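Local atomic coordinates of type II secretion system protein C (Vibrio cholerae, PDB entry 2I6V), a protein that probably helps export proteins across the outer membrane, cholera toxin among them, within the type II secretion system, this chain being the protein's periplasmic PDZ domain. Residues 44-48 / 49-53; 1-4 / 5-9. All blocks are in the same frame, centred on the assembly; numbering follows the deposited sequence.

Contact 1. Residues 44-48 / 49-53; sequences VALNG and LDLTD
A tight beta hairpin joins strand 42-46 to the short strand 49-50, and its type I' turn runs from L46 to L49 through N47 and G48, both with positive phi. L46 and L49 form the hydrogen-bonded pair: L46 N gives a bond of 2.8 Å to L49 O, while L49 N returns one of 3.0 Å to L46 O. A45 and D50 follow as the non-hydrogen-bonded pair. In this PDZ domain the hairpin leads from the sheet toward helix 54-62, whose M57 touches both L49 and L51. L51 folds back over strand 42-46: its CD2 lies 3.9 Å from L46 CB, and its CD1 sits 3.9 Å from A45 N. With CG of L46 anti to the backbone N (chi1 -171°), L46 CD2 also comes to 4.1 Å from L51 CD2, and the two leucines meet at a slant. At the end of strand 49-50, D50 OD1 accepts T52 N at 2.9 Å, an Asx turn, and T52 OG1 at 2.6 Å, both from the same face of the carboxylate. A water donates to this oxygen and to V44 O, which also accepts L51 N at 3.3 Å.

Contact 2. Residues 1-4 / 5-9; sequences QEIF and QYVRL
The side chain of Q5 lies alongside those of E2 and F4, all three pointing the same way. Its amide NE2 donates to E2 OE1 at 3.0 Å; the acceptor lies close to the amide plane, whereas the nitrogen stands above the carboxylate plane. A bend at chi2 (-73°) turns the Q5 amide toward the extended E2 chain, and the two flat groups are only 26° apart. NE2 also comes within 3.3 Å of F4 CE1, at a slant to the ring. The backbone carrying these side chains makes a tight turn ahead of strand 7-14. Q5 N bonds to E2 O at 3.0 Å, and I3 O accepts both Y6 N at 2.9 Å and V7 N at 3.1 Å, the latter almost in line with the carbonyl bond. The Y6 ring brings its edge to E2 O, with CD2 3.4 Å away, while its hydroxyl bonds to Q86 O and its ring meets that of F87. I3 CG2 packs on V7 CG1 at 3.7 Å. A water donates to F4 O and accepts from R8 NE, carrying the turn over to the strand. Two backbone N-H groups thus grip I3 O, whereas the single bond from the Q5 amide to E2 OE1 would probably be stronger with E2 ionised.

How the contacts relate
Both contacts are local and reach the same antiparallel sheet, but they lie on opposite sides of the chain's centre, with their own centres about 15 Å apart. Each is partly buried. Contact 2 turns the first residues of this domain construct into strand 7-14, whereas contact 1 carries the chain out of strand 42-46 toward helix 54-62. Strand 17-25 lies between these two strands, pairing with both, and its Y21 touches L9 from one contact and L51 from the other. In contact 1 reciprocal strand bonds dominate, with the buried L46 and L51 in contact; in contact 2 backbone bonds within the turn do, and a carboxylate-amide pair lies on the surface. Each also contains a water that links backbone carbonyl to side chain.

Contact 1. Residues 44-48 / 49-53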
loop_
_atom_site.group_PDB
_atom_site.type_symbol
_atom_site.label_atom_id
_atom_site.label_comp_id
_atom_site.label_asym_id
_atom_site.label_seq_id
_atom_site.Cartn_x
_atom_site.Cartn_y
_atom_site.Cartn_z
ATOM N N VAL A 44 -4.875 -3.226 1.983
ATOM C CA VAL A 44 -5.564 -4.388 1.424
ATOM C C VAL A 44 -5.653 -4.381 -0.099
ATOM O O VAL A 44 -5.806 -5.435 -0.725
ATOM C CB VAL A 44 -6.960 -4.560 2.046
ATOM C CG1 VAL A 44 -6.843 -4.766 3.555
ATOM C CG2 VAL A 44 -7.829 -3.344 1.755
ATOM N N ALA A 45 -5.554 -3.204 -0.707
ATOM C CA ALA A 45 -5.576 -3.137 -2.166
ATOM C C ALA A 45 -4.677 -2.034 -2.687
ATOM O O ALA A 45 -4.387 -1.064 -1.981
ATOM C CB ALA A 45 -7.002 -2.938 -2.665
ATOM N N LEU A 46 -4.260 -2.181 -3.940
ATOM C CA LEU A 46 -3.454 -1.184 -4.625
ATOM C C LEU A 46 -4.089 -0.970 -5.994
ATOM O O LEU A 46 -4.247 -1.923 -6.756
ATOM C CB LEU A 46 -2.017 -1.702 -4.762
ATOM C CG LEU A 46 -0.924 -0.761 -5.251
ATOM C CD1 LEU A 46 -0.982 0.576 -4.514
ATOM C CD2 LEU A 46 0.443 -1.432 -5.051
ATOM N N ASN A 47 -4.484 0.269 -6.296
ATOM C CA ASN A 47 -5.264 0.538 -7.509
ATOM C C ASN A 47 -6.496 -0.364 -7.661
ATOM O O ASN A 47 -6.888 -0.721 -8.780
ATOM C CB ASN A 47 -4.382 0.424 -8.755
ATOM C CG ASN A 47 -3.322 1.499 -8.819
ATOM O OD1 ASN A 47 -3.252 2.374 -7.954
ATOM N ND2 ASN A 47 -2.487 1.441 -9.851
ATOM N N GLY A 48 -7.101 -0.744 -6.537
ATOM C CA GLY A 48 -8.320 -1.554 -6.554
ATOM C C GLY A 48 -8.067 -3.042 -6.721
ATOM O O GLY A 48 -8.996 -3.849 -6.731
ATOM N N LEU A 49 -6.797 -3.404 -6.843
ATOM C CA LEU A 49 -6.397 -4.781 -7.036
ATOM C C LEU A 49 -5.900 -5.352 -5.707
ATOM O O LEU A 49 -5.320 -4.642 -4.883
ATOM C CB LEU A 49 -5.300 -4.868 -8.092
ATOM C CG LEU A 49 -5.715 -4.447 -9.513
ATOM C CD1 LEU A 49 -4.513 -4.001 -10.324
ATOM C CD2 LEU A 49 -6.460 -5.582 -10.206
ATOM N N ASP A 50 -6.117 -6.646 -5.516
ATOM C CA ASP A 50 -5.841 -7.291 -4.233
ATOM C C ASP A 50 -4.331 -7.429 -4.007
ATOM O O ASP A 50 -3.648 -8.094 -4.774
ATOM C CB ASP A 50 -6.547 -8.652 -4.231
ATOM C CG ASP A 50 -6.530 -9.345 -2.875
ATOM O OD1 ASP A 50 -5.640 -9.070 -2.035
ATOM O OD2 ASP A 50 -7.423 -10.198 -2.679
ATOM N N LEU A 51 -3.811 -6.796 -2.949
ATOM C CA LEU A 51 -2.374 -6.839 -2.645
ATOM C C LEU A 51 -1.865 -8.255 -2.393
ATOM O O LEU A 51 -0.653 -8.517 -2.492
ATOM C CB LEU A 51 -2.050 -5.980 -1.409
ATOM C CG LEU A 51 -1.718 -4.498 -1.630
ATOM C CD1 LEU A 51 -1.753 -3.721 -0.310
ATOM C CD2 LEU A 51 -0.371 -4.309 -2.317
ATOM N N THR A 52 -2.784 -9.154 -2.052
ATOM C CA THR A 52 -2.418 -10.524 -1.672
ATOM C C THR A 52 -2.367 -11.473 -2.866
ATOM O O THR A 52 -2.156 -12.677 -2.697
ATOM C CB THR A 52 -3.366 -11.103 -0.602
ATOM O OG1 THR A 52 -4.653 -11.370 -1.180
ATOM C CG2 THR A 52 -3.506 -10.122 0.577
ATOM N N ASP A 53 -2.565 -10.932 -4.065
ATOM C CA ASP A 53 -2.396 -11.700 -5.301
ATOM C C ASP A 53 -1.015 -11.396 -5.883
ATOM O O ASP A 53 -0.842 -10.383 -6.574
ATOM C CB ASP A 53 -3.459 -11.306 -6.332
ATOM C CG ASP A 53 -4.828 -11.871 -6.026
ATOM O OD1 ASP A 53 -4.929 -12.951 -5.409
ATOM O OD2 ASP A 53 -5.813 -11.220 -6.424
HETATM O O HOH W 1 -6.881 -7.769 0.096
#

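Contact 2. Residues 1-4 / 5-9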
loop_
_atom_site.group_PDB
_atom_site.type_symbol
_atom_site.label_atom_id
_atom_site.label_comp_id
_atom_site.label_asym_id
_atom_site.label_seq_id
_atom_site.Cartn_x
_atom_site.Cartn_y
_atom_site.Cartn_z
ATOM N N GLN A 1 9.570 4.335 -10.001
ATOM C CA GLN A 1 8.925 5.045 -8.854
ATOM C C GLN A 1 9.440 4.499 -7.525
ATOM O O GLN A 1 9.879 3.348 -7.442
ATOM C CB GLN A 1 7.399 4.930 -8.936
ATOM C CG GLN A 1 6.808 5.512 -10.216
ATOM C CD GLN A 1 7.249 6.944 -10.466
ATOM O OE1 GLN A 1 7.343 7.384 -11.612
ATOM N NE2 GLN A 1 7.528 7.678 -9.388
ATOM N N GLU A 2 9.397 5.322 -6.482
ATOM C CA GLU A 2 9.994 4.909 -5.215
ATOM C C GLU A 2 8.962 4.775 -4.103
ATOM O O GLU A 2 8.821 5.650 -3.266
ATOM C CB GLU A 2 11.120 5.871 -4.825
ATOM C CG GLU A 2 12.273 5.834 -5.805
ATOM C CD GLU A 2 13.420 6.738 -5.422
ATOM O OE1 GLU A 2 13.232 7.633 -4.572
ATOM O OE2 GLU A 2 14.521 6.558 -5.982
ATOM N N ILE A 3 8.250 3.655 -4.099
ATOM C CA ILE A 3 7.224 3.421 -3.088
ATOM C C ILE A 3 7.768 3.569 -1.663
ATOM O O ILE A 3 7.059 4.040 -0.763
ATOM C CB ILE A 3 6.568 2.024 -3.269
ATOM C CG1 ILE A 3 5.830 1.970 -4.611
ATOM C CG2 ILE A 3 5.629 1.712 -2.118
ATOM C CD1 ILE A 3 5.257 0.598 -4.935
ATOM N N PHE A 4 9.028 3.177 -1.461
ATOM C CA PHE A 4 9.647 3.218 -0.131
ATOM C C PHE A 4 9.743 4.611 0.490
ATOM O O PHE A 4 9.935 4.733 1.698
ATOM C CB PHE A 4 11.030 2.538 -0.144
ATOM C CG PHE A 4 12.047 3.222 -1.016
ATOM C CD1 PHE A 4 12.811 4.273 -0.522
ATOM C CD2 PHE A 4 12.265 2.794 -2.321
ATOM C CE1 PHE A 4 13.757 4.897 -1.325
ATOM C CE2 PHE A 4 13.209 3.409 -3.127
ATOM C CZ PHE A 4 13.952 4.464 -2.633
ATOM N N GLN A 5 9.610 5.653 -0.328
ATOM C CA GLN A 5 9.603 7.019 0.199
ATOM C C GLN A 5 8.297 7.292 0.950
ATOM O O GLN A 5 8.265 8.116 1.875
ATOM C CB GLN A 5 9.758 8.048 -0.933
ATOM C CG GLN A 5 11.031 7.906 -1.760
ATOM C CD GLN A 5 12.279 8.356 -1.015
ATOM O OE1 GLN A 5 12.210 8.853 0.117
ATOM N NE2 GLN A 5 13.439 8.209 -1.668
ATOM N N TYR A 6 7.241 6.579 0.548
ATOM C CA TYR A 6 5.873 6.839 1.018
ATOM C C TYR A 6 5.476 5.920 2.156
ATOM O O TYR A 6 4.749 6.327 3.055
ATOM C CB TYR A 6 4.858 6.624 -0.118
ATOM C CG TYR A 6 5.038 7.545 -1.310
ATOM C CD1 TYR A 6 4.256 8.687 -1.450
ATOM C CD2 TYR A 6 5.988 7.272 -2.290
ATOM C CE1 TYR A 6 4.409 9.530 -2.535
ATOM C CE2 TYR A 6 6.144 8.106 -3.393
ATOM C CZ TYR A 6 5.353 9.239 -3.503
ATOM O OH TYR A 6 5.511 10.079 -4.592
ATOM N N VAL A 7 5.933 4.670 2.103
ATOM C CA VAL A 7 5.384 3.659 2.990
ATOM C C VAL A 7 6.301 2.448 3.101
ATOM O O VAL A 7 7.085 2.151 2.184
ATOM C CB VAL A 7 3.972 3.217 2.500
ATOM C CG1 VAL A 7 4.080 2.418 1.189
ATOM C CG2 VAL A 7 3.270 2.402 3.571
ATOM N N ARG A 8 6.209 1.760 4.237
ATOM C CA ARG A 8 6.837 0.459 4.405
ATOM C C ARG A 8 5.742 -0.550 4.709
ATOM O O ARG A 8 4.752 -0.221 5.375
ATOM C CB ARG A 8 7.899 0.495 5.510
ATOM C CG ARG A 8 9.177 1.185 5.030
ATOM C CD ARG A 8 10.205 1.447 6.116
ATOM N NE ARG A 8 11.163 2.417 5.592
ATOM C CZ ARG A 8 12.060 3.081 6.309
ATOM N NH1 ARG A 8 12.869 3.938 5.695
ATOM N NH2 ARG A 8 12.171 2.874 7.618
ATOM N N LEU A 9 5.913 -1.772 4.206
ATOM C CA LEU A 9 4.885 -2.802 4.347
ATOM C C LEU A 9 5.451 -4.079 4.942
ATOM O O LEU A 9 6.587 -4.462 4.656
ATOM C CB LEU A 9 4.272 -3.122 2.985
ATOM C CG LEU A 9 3.633 -1.961 2.222
ATOM C CD1 LEU A 9 3.209 -2.441 0.848
ATOM C CD2 LEU A 9 2.446 -1.418 3.011
HETATM O O HOH W 2 11.604 3.182 3.166
#